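Local coordinates for protein 4-amino-4-deoxychorismate lyase (Legionella pneumophila, PDB 3LUL) that is a fold-type IV pyridoxal-phosphate protein of the class IV aminotransferase family, with its cofactor covalently attached, at residues B[131-136]-B[167-172]; B[176-181]-B[235-240]; B[190-195]-B[219-224]. All coordinates share one frame; numbering follows the deposited sequence. Where two conformers were deposited one is given.

Interaction 1. Residues B[131-136]-B[167-172]; sequences RDKANP and NTENHV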
loop_
_atom_site.group_PDB
_atom_site.type_symbol
_atom_site.label_atom_id
_atom_site.label_comp_id
_atom_site.label_asym_id
_atom_site.label_seq_id
_atom_site.Cartn_x
_atom_site.Cartn_y
_atom_site.Cartn_z
ATOM N N ARG B 131 -7.097 9.764 -7.060
ATOM C CA ARG B 131 -5.718 9.815 -6.562
ATOM C C ARG B 131 -5.162 11.223 -6.683
ATOM O O ARG B 131 -5.328 11.879 -7.699
ATOM C CB ARG B 131 -4.808 8.865 -7.344
ATOM C CG ARG B 131 -5.161 7.429 -7.184
ATOM C CD ARG B 131 -4.414 6.494 -8.160
ATOM N NE ARG B 131 -4.680 5.108 -7.778
ATOM C CZ ARG B 131 -4.151 4.063 -8.418
ATOM N NH1 ARG B 131 -3.366 4.259 -9.465
ATOM N NH2 ARG B 131 -4.402 2.830 -8.004
ATOM N N ASP B 132 -4.468 11.681 -5.650
ATOM C CA ASP B 132 -3.712 12.931 -5.734
ATOM C C ASP B 132 -2.450 12.654 -6.528
ATOM O O ASP B 132 -1.645 11.818 -6.165
ATOM C CB ASP B 132 -3.341 13.448 -4.338
ATOM C CG ASP B 132 -2.909 14.900 -4.339
ATOM O OD1 ASP B 132 -2.389 15.364 -5.368
ATOM O OD2 ASP B 132 -3.091 15.580 -3.309
ATOM N N LYS B 133 -2.252 13.394 -7.618
ATOM C CA LYS B 133 -1.034 13.259 -8.409
ATOM C C LYS B 133 0.247 13.552 -7.584
ATOM O O LYS B 133 1.348 13.119 -7.943
ATOM C CB LYS B 133 -1.120 14.208 -9.632
ATOM C CG LYS B 133 -0.941 15.670 -9.292
ATOM C CD LYS B 133 -1.134 16.562 -10.532
ATOM C CE LYS B 133 -0.715 17.990 -10.239
ATOM N NZ LYS B 133 -1.357 18.913 -11.216
ATOM N N ALA B 134 0.093 14.230 -6.442
ATOM C CA ALA B 134 1.210 14.539 -5.534
ATOM C C ALA B 134 1.573 13.409 -4.566
ATOM O O ALA B 134 2.548 13.523 -3.826
ATOM C CB ALA B 134 0.923 15.844 -4.766
ATOM N N ASN B 135 0.790 12.321 -4.538
ATOM C CA ASN B 135 1.039 11.200 -3.654
ATOM C C ASN B 135 2.160 10.368 -4.292
ATOM O O ASN B 135 1.979 9.798 -5.361
ATOM C CB ASN B 135 -0.244 10.369 -3.488
ATOM C CG ASN B 135 -0.111 9.254 -2.538
ATOM O OD1 ASN B 135 0.969 8.759 -2.285
ATOM N ND2 ASN B 135 -1.252 8.829 -1.982
ATOM N N PRO B 136 3.303 10.293 -3.627
ATOM C CA PRO B 136 4.457 9.650 -4.272
ATOM C C PRO B 136 4.301 8.142 -4.519
ATOM O O PRO B 136 5.028 7.553 -5.329
ATOM C CB PRO B 136 5.603 9.936 -3.296
ATOM C CG PRO B 136 4.941 10.211 -1.970
ATOM C CD PRO B 136 3.620 10.799 -2.272
ATOM N N ASN B 167 -7.126 10.953 -11.428
ATOM C CA ASN B 167 -6.576 11.806 -10.383
ATOM C C ASN B 167 -7.635 12.817 -9.919
ATOM O O ASN B 167 -8.755 12.851 -10.462
ATOM C CB ASN B 167 -5.211 12.452 -10.751
ATOM C CG ASN B 167 -5.283 13.469 -11.871
ATOM O OD1 ASN B 167 -6.322 14.070 -12.121
ATOM N ND2 ASN B 167 -4.135 13.701 -12.521
ATOM N N THR B 168 -7.293 13.599 -8.894
ATOM C CA THR B 168 -8.218 14.571 -8.311
ATOM C C THR B 168 -8.465 15.807 -9.190
ATOM O O THR B 168 -9.319 16.639 -8.870
ATOM C CB THR B 168 -7.771 14.979 -6.863
ATOM O OG1 THR B 168 -6.456 15.533 -6.927
ATOM C CG2 THR B 168 -7.780 13.760 -5.911
ATOM N N GLU B 169 -7.783 15.888 -10.340
ATOM C CA GLU B 169 -8.090 16.884 -11.369
ATOM C C GLU B 169 -8.963 16.266 -12.471
ATOM O O GLU B 169 -9.139 16.873 -13.507
ATOM C CB GLU B 169 -6.784 17.458 -11.953
ATOM C CG GLU B 169 -5.946 18.215 -10.896
ATOM C CD GLU B 169 -4.521 18.536 -11.351
ATOM O OE1 GLU B 169 -4.090 18.061 -12.424
ATOM O OE2 GLU B 169 -3.806 19.258 -10.625
ATOM N N ASN B 170 -9.513 15.072 -12.209
ATOM C CA ASN B 170 -10.335 14.301 -13.151
ATOM C C ASN B 170 -9.631 13.959 -14.448
ATOM O O ASN B 170 -10.264 13.845 -15.498
ATOM C CB ASN B 170 -11.658 14.990 -13.409
ATOM C CG ASN B 170 -12.418 15.229 -12.139
ATOM O OD1 ASN B 170 -12.632 16.369 -11.754
ATOM N ND2 ASN B 170 -12.817 14.152 -11.474
ATOM N N HIS B 171 -8.327 13.732 -14.362
ATOM C CA HIS B 171 -7.558 13.278 -15.521
ATOM C C HIS B 171 -7.207 11.800 -15.331
ATOM O O HIS B 171 -6.916 11.352 -14.216
ATOM C CB HIS B 171 -6.314 14.121 -15.724
ATOM C CG HIS B 171 -6.603 15.552 -16.059
ATOM N ND1 HIS B 171 -5.889 16.597 -15.514
ATOM C CD2 HIS B 171 -7.534 16.112 -16.867
ATOM C CE1 HIS B 171 -6.365 17.740 -15.972
ATOM N NE2 HIS B 171 -7.365 17.476 -16.794
ATOM N N VAL B 172 -7.288 11.050 -16.427
ATOM C CA VAL B 172 -6.924 9.627 -16.494
ATOM C C VAL B 172 -5.471 9.411 -16.073
ATOM O O VAL B 172 -4.605 10.194 -16.457
ATOM C CB VAL B 172 -7.031 9.101 -17.958
ATOM C CG1 VAL B 172 -6.798 7.579 -18.008
ATOM C CG2 VAL B 172 -8.365 9.468 -18.588
HETATM O O HOH W 1 -4.236 15.239 -8.665
#
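R131 and N167 form a parallel bridge at the ends of neighbouring strands, their CA atoms 4.4 Å apart, and T168 N donates to R131 O at 2.9 Å. That bond is bent, 132° at the hydrogen, and the donor sits above the carbonyl plane; N167 CA-H adds a contact to the same oxygen. The first chain makes a type I turn just past the bridge (D132 to N135), the second from the bridge residue itself (N167 to N170), and each opens with an Asx turn. D132 OD1 takes A134 N, while N167 OD1 is gripped by E169 N and H171 N from opposite faces of its amide, which fixes the rotation of that group; N167 ND2 goes to D195 O. Across the turns K133, extended beyond CG, runs obliquely to E169, and its NZ lies 2.5 Å from OE2, on the syn side of the carboxylate. One water accepts from K133 N and bonds T168 OG1 at 2.8 Å. D132 OD2 accepts from L130 N of the second subunit, and R131 NE pairs with E147. Buried R131 and N167 thus hold the bridge, whereas solvent probably weakens the attraction between the more exposed K133 and E169.

Interaction 2. Residues B[176-181]-B[235-240]; sequences TCANLF and LTNSLQ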
loop_
_atom_site.group_PDB
_atom_site.type_symbol
_atom_site.label_atom_id
_atom_site.label_comp_id
_atom_site.label_asym_id
_atom_site.label_seq_id
_atom_site.Cartn_x
_atom_site.Cartn_y
_atom_site.Cartn_z
ATOM N N THR B 176 -4.817 -0.934 -13.137
ATOM C CA THR B 176 -4.159 -1.688 -12.048
ATOM C C THR B 176 -2.779 -2.239 -12.401
ATOM O O THR B 176 -2.011 -2.624 -11.515
ATOM C CB THR B 176 -4.997 -2.872 -11.586
ATOM O OG1 THR B 176 -5.089 -3.867 -12.624
ATOM C CG2 THR B 176 -6.401 -2.413 -11.149
ATOM N N CYS B 177 -2.478 -2.332 -13.695
ATOM C CA CYS B 177 -1.237 -2.980 -14.127
ATOM C C CYS B 177 -0.646 -2.473 -15.436
ATOM O O CYS B 177 0.296 -3.072 -15.950
ATOM C CB CYS B 177 -1.521 -4.487 -14.250
ATOM S SG CYS B 177 -2.646 -4.878 -15.600
ATOM N N ALA B 178 -1.141 -1.355 -15.956
ATOM C CA ALA B 178 -0.777 -0.934 -17.289
ATOM C C ALA B 178 -1.019 0.552 -17.507
ATOM O O ALA B 178 -1.887 1.161 -16.853
ATOM C CB ALA B 178 -1.535 -1.789 -18.331
ATOM N N ASN B 179 -0.196 1.137 -18.383
ATOM C CA ASN B 179 -0.390 2.494 -18.838
ATOM C C ASN B 179 -1.446 2.498 -19.947
ATOM O O ASN B 179 -1.682 1.473 -20.601
ATOM C CB ASN B 179 0.929 3.090 -19.349
ATOM C CG ASN B 179 1.942 3.335 -18.214
ATOM O OD1 ASN B 179 2.987 2.715 -18.171
ATOM N ND2 ASN B 179 1.596 4.228 -17.282
ATOM N N LEU B 180 -2.055 3.656 -20.143
ATOM C CA LEU B 180 -3.095 3.851 -21.159
ATOM C C LEU B 180 -2.682 4.793 -22.256
ATOM O O LEU B 180 -2.094 5.846 -22.016
ATOM C CB LEU B 180 -4.367 4.411 -20.521
ATOM C CG LEU B 180 -5.576 4.548 -21.467
ATOM C CD1 LEU B 180 -6.893 4.210 -20.763
ATOM C CD2 LEU B 180 -5.671 5.939 -22.008
ATOM N N PHE B 181 -3.062 4.428 -23.482
ATOM C CA PHE B 181 -2.867 5.230 -24.694
ATOM C C PHE B 181 -4.226 5.313 -25.380
ATOM O O PHE B 181 -5.040 4.389 -25.284
ATOM C CB PHE B 181 -1.860 4.554 -25.642
ATOM C CG PHE B 181 -0.405 4.744 -25.239
ATOM C CD1 PHE B 181 0.177 3.938 -24.274
ATOM C CD2 PHE B 181 0.385 5.660 -25.884
ATOM C CE1 PHE B 181 1.497 4.087 -23.928
ATOM C CE2 PHE B 181 1.720 5.816 -25.533
ATOM C CZ PHE B 181 2.262 5.034 -24.539
ATOM N N LEU B 235 -3.645 -0.535 -23.845
ATOM C CA LEU B 235 -2.822 -0.515 -22.626
ATOM C C LEU B 235 -1.453 -1.117 -22.878
ATOM O O LEU B 235 -1.295 -1.903 -23.795
ATOM C CB LEU B 235 -3.494 -1.338 -21.558
ATOM C CG LEU B 235 -4.968 -1.022 -21.283
ATOM C CD1 LEU B 235 -5.553 -2.050 -20.290
ATOM C CD2 LEU B 235 -5.123 0.392 -20.763
ATOM N N THR B 236 -0.483 -0.779 -22.035
ATOM C CA THR B 236 0.867 -1.271 -22.214
ATOM C C THR B 236 1.443 -1.722 -20.873
ATOM O O THR B 236 1.254 -1.065 -19.847
ATOM C CB THR B 236 1.822 -0.182 -22.836
ATOM O OG1 THR B 236 1.964 0.928 -21.934
ATOM C CG2 THR B 236 1.302 0.364 -24.197
ATOM N N ASN B 237 2.151 -2.841 -20.906
ATOM C CA ASN B 237 3.028 -3.258 -19.824
ATOM C C ASN B 237 4.040 -4.294 -20.321
ATOM O O ASN B 237 3.962 -4.738 -21.468
ATOM C CB ASN B 237 2.257 -3.727 -18.583
ATOM C CG ASN B 237 1.472 -5.015 -18.790
ATOM O OD1 ASN B 237 1.773 -5.818 -19.667
ATOM N ND2 ASN B 237 0.467 -5.231 -17.939
ATOM N N SER B 238 5.006 -4.635 -19.475
ATOM C CA SER B 238 6.153 -5.441 -19.929
ATOM C C SER B 238 5.734 -6.849 -20.221
ATOM O O SER B 238 6.234 -7.437 -21.150
ATOM C CB SER B 238 7.263 -5.492 -18.861
ATOM O OG SER B 238 7.929 -4.279 -18.775
ATOM N N LEU B 239 4.817 -7.399 -19.425
ATOM C CA LEU B 239 4.421 -8.796 -19.616
ATOM C C LEU B 239 3.483 -9.017 -20.779
ATOM O O LEU B 239 3.608 -10.022 -21.490
ATOM C CB LEU B 239 3.823 -9.426 -18.359
ATOM C CG LEU B 239 4.740 -9.525 -17.162
ATOM C CD1 LEU B 239 3.944 -10.092 -15.955
ATOM C CD2 LEU B 239 5.956 -10.350 -17.470
ATOM N N GLN B 240 2.547 -8.105 -20.982
ATOM C CA GLN B 240 1.531 -8.300 -22.011
ATOM C C GLN B 240 1.788 -7.506 -23.290
ATOM O O GLN B 240 1.186 -7.808 -24.291
ATOM C CB GLN B 240 0.121 -8.004 -21.434
ATOM C CG GLN B 240 -0.380 -9.057 -20.399
ATOM C CD GLN B 240 -0.730 -10.427 -21.011
ATOM O OE1 GLN B 240 -1.170 -10.522 -22.188
ATOM N NE2 GLN B 240 -0.553 -11.499 -20.215
HETATM O O HOH W 2 4.068 0.794 -19.841
#
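Two backbone bonds make N179 and T236 an antiparallel hydrogen-bonded pair: N179 N reaches T236 O at 3.0 Å, within its carbonyl plane, and T236 N returns to N179 O at 2.9 Å. At the last residue of strand 232-237 a side-chain amide donates to C177 O, ahead of strand 179-184. N237 CG lies between its backbone N and carbonyl carbon (chi1 67°), turning ND2 to C177 O at 2.9 Å; the bond is nearly straight (165°) and in the amide plane, though the donor sits above the C177 carbonyl plane. OD1 of that amide accepts from Q240 N at 2.7 Å, so both ends are held and its flip is determined. A water lies 2.8 Å from N179 OD1 and bonds T236 OG1, while N179 ND2 turns to L198 O. A178 CB rests 3.8 Å from L235 CB, and L235 CD2 touches L180. T236 CG2 approaches F181 CE1 at 3.7 Å, the two side chains crossing at about a right angle. S238, just past the strand, bonds the phosphate of the modified lysine at position 141, placing this strand end at the cofactor. Helix 201-212 covers F181 and T236 through L206, while L180 packs on L164 of strand 162-167 and L235 on V245 of strand 241-248.

Interaction 3. Residues B[190-195]-B[219-224]; sequences TPRVED and EISLTK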
loop_
_atom_site.group_PDB
_atom_site.type_symbol
_atom_site.label_atom_id
_atom_site.label_comp_id
_atom_site.label_asym_id
_atom_site.label_seq_id
_atom_site.Cartn_x
_atom_site.Cartn_y
_atom_site.Cartn_z
ATOM N N THR B 190 -1.316 10.035 -24.502
ATOM C CA THR B 190 -1.116 9.280 -23.277
ATOM C C THR B 190 -0.935 10.251 -22.100
ATOM O O THR B 190 -0.460 11.364 -22.288
ATOM C CB THR B 190 0.077 8.318 -23.427
ATOM O OG1 THR B 190 0.013 7.335 -22.409
ATOM C CG2 THR B 190 1.441 9.054 -23.395
ATOM N N PRO B 191 -1.407 9.868 -20.907
ATOM C CA PRO B 191 -1.231 10.786 -19.774
ATOM C C PRO B 191 0.227 11.169 -19.529
ATOM O O PRO B 191 1.144 10.361 -19.785
ATOM C CB PRO B 191 -1.804 9.964 -18.609
ATOM C CG PRO B 191 -2.936 9.260 -19.231
ATOM C CD PRO B 191 -2.368 8.803 -20.567
ATOM N N ARG B 192 0.437 12.399 -19.054
ATOM C CA ARG B 192 1.754 12.906 -18.677
ATOM C C ARG B 192 2.277 12.205 -17.433
ATOM O O ARG B 192 1.484 11.767 -16.588
ATOM C CB ARG B 192 1.656 14.396 -18.338
ATOM C CG ARG B 192 1.241 15.295 -19.448
ATOM C CD ARG B 192 1.172 16.764 -18.964
ATOM N NE ARG B 192 0.437 16.901 -17.706
ATOM C CZ ARG B 192 0.770 17.737 -16.728
ATOM N NH1 ARG B 192 1.832 18.523 -16.861
ATOM N NH2 ARG B 192 0.051 17.779 -15.613
ATOM N N VAL B 193 3.605 12.115 -17.292
ATOM C CA VAL B 193 4.202 11.610 -16.058
ATOM C C VAL B 193 3.669 12.433 -14.867
ATOM O O VAL B 193 3.352 11.877 -13.844
ATOM C CB VAL B 193 5.751 11.645 -16.078
ATOM C CG1 VAL B 193 6.310 11.024 -14.801
ATOM C CG2 VAL B 193 6.290 10.891 -17.268
ATOM N N GLU B 194 3.508 13.730 -15.065
ATOM C CA GLU B 194 3.031 14.650 -14.018
ATOM C C GLU B 194 1.568 14.456 -13.599
ATOM O O GLU B 194 1.157 15.013 -12.584
ATOM C CB GLU B 194 3.227 16.096 -14.467
ATOM C CG GLU B 194 4.668 16.490 -14.732
ATOM C CD GLU B 194 5.033 16.601 -16.215
ATOM O OE1 GLU B 194 4.606 15.765 -17.042
ATOM O OE2 GLU B 194 5.754 17.555 -16.548
ATOM N N ASP B 195 0.786 13.672 -14.354
ATOM C CA ASP B 195 -0.573 13.348 -13.952
ATOM C C ASP B 195 -0.633 12.331 -12.796
ATOM O O ASP B 195 -1.726 12.053 -12.277
ATOM C CB ASP B 195 -1.424 12.828 -15.130
ATOM C CG ASP B 195 -1.642 13.855 -16.216
ATOM O OD1 ASP B 195 -1.756 15.062 -15.882
ATOM O OD2 ASP B 195 -1.711 13.427 -17.414
ATOM N N GLU B 219 1.900 13.578 -24.989
ATOM C CA GLU B 219 1.819 13.365 -23.550
ATOM C C GLU B 219 1.120 14.534 -22.921
ATOM O O GLU B 219 1.748 15.603 -22.738
ATOM C CB GLU B 219 3.218 13.217 -22.957
ATOM C CG GLU B 219 3.958 11.999 -23.496
ATOM C CD GLU B 219 5.383 11.904 -22.981
ATOM O OE1 GLU B 219 5.575 11.644 -21.767
ATOM O OE2 GLU B 219 6.307 12.033 -23.821
ATOM N N ILE B 220 -0.181 14.366 -22.658
ATOM C CA ILE B 220 -1.054 15.440 -22.160
ATOM C C ILE B 220 -2.063 14.917 -21.116
ATOM O O ILE B 220 -2.302 13.711 -21.002
ATOM C CB ILE B 220 -1.860 16.132 -23.288
ATOM C CG1 ILE B 220 -2.856 15.163 -23.960
ATOM C CG2 ILE B 220 -0.925 16.768 -24.325
ATOM C CD1 ILE B 220 -3.820 15.853 -24.960
ATOM N N SER B 221 -2.668 15.841 -20.390
ATOM C CA SER B 221 -3.692 15.472 -19.417
ATOM C C SER B 221 -4.956 15.192 -20.199
ATOM O O SER B 221 -5.330 15.976 -21.103
ATOM C CB SER B 221 -3.909 16.595 -18.404
ATOM O OG SER B 221 -2.741 16.784 -17.625
ATOM N N LEU B 222 -5.583 14.057 -19.879
ATOM C CA LEU B 222 -6.724 13.538 -20.641
ATOM C C LEU B 222 -7.934 13.379 -19.737
ATOM O O LEU B 222 -7.852 12.742 -18.691
ATOM C CB LEU B 222 -6.381 12.188 -21.250
ATOM C CG LEU B 222 -5.335 12.171 -22.360
ATOM C CD1 LEU B 222 -4.736 10.781 -22.520
ATOM C CD2 LEU B 222 -5.946 12.682 -23.666
ATOM N N THR B 223 -9.056 13.967 -20.141
ATOM C CA THR B 223 -10.321 13.810 -19.400
ATOM C C THR B 223 -11.002 12.494 -19.812
ATOM O O THR B 223 -10.602 11.851 -20.810
ATOM C CB THR B 223 -11.260 14.972 -19.718
ATOM O OG1 THR B 223 -11.492 14.965 -21.122
ATOM C CG2 THR B 223 -10.632 16.306 -19.335
ATOM N N LYS B 224 -12.056 12.116 -19.092
ATOM C CA LYS B 224 -12.826 10.903 -19.417
ATOM C C LYS B 224 -13.487 11.061 -20.797
ATOM O O LYS B 224 -13.570 10.103 -21.570
ATOM C CB LYS B 224 -13.884 10.604 -18.355
ATOM C CG LYS B 224 -14.577 9.261 -18.545
ATOM C CD LYS B 224 -15.523 8.949 -17.397
ATOM C CE LYS B 224 -16.146 7.578 -17.581
ATOM N NZ LYS B 224 -17.447 7.430 -16.860
HETATM O O HOH W 3 5.057 13.213 -19.572
HETATM O O HOH W 4 -4.248 12.365 -18.000
#
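In the conformer given, one of two, R192 leaves the backbone with CG opposite the carbonyl carbon (chi1 -63°) and bends at chi3 (-48°), which curls its guanidinium back over the short 3-10 turn to D195 and S221. S221 takes a similar first torsion (-65°), setting OG beside D195. The hydroxyl donates to D195 OD1 at 2.6 Å, on the syn lone pair, and R192 NE gives S221 OG a weak bond. R192 NH2 reaches the same OD1 at 3.3 Å, from above the carboxylate plane though with the oxygen near the guanidinium plane. The other oxygen, OD2, accepts from R192 N at 2.9 Å, again from above the plane, and from a water that accepts from L222 N. E194 CB covers one guanidinium face.

Toward the strand ends the backbones pair in parallel. T190 O receives I220 N at 3.0 Å and a CA-H from E219, while P191 CA-H points at I220 O. R192 CG lies 3.3 Å from E219 O. T190 CG2 and E219 CG lie alongside each other, their side chains pointing the same way; T190 OG1 bonds L180 O, and E219 OE1 pairs with R203. P191 CD meets L222 CD1 at 3.7 Å, these side chains crossing at about a right angle. A second water links V193 N to E219 OE1.

Buried D195 thus receives S221 OG, R192 N and a water, donors that probably stabilise its ionised form and tie the 3-10 turn to the chain leading from strand 217-219; the added share of the R192 guanidinium is doubtful, resting on one of two conformers.

In the fold
Following the chain, interaction 1 closes first, joining the ends of parallel strands 122-131 and 162-167 across a loop that contains helix 146-157. Interaction 2 opens afterwards, its first segment a few residues beyond 167-172, and closes a larger loop where strands 179-184 and 232-237 pair. Interaction 3 is nested inside that loop, linking strands 187-190 and 217-219 around helix 201-212. Interactions 1 and 3 lie with centres about 10 Å apart and touch directly, V172 N meeting L222 O at 2.9 Å. Interactions 2 and 3 meet through L180 and F181 against T190. All three bind one branched, mixed sheet and the loops at its margin.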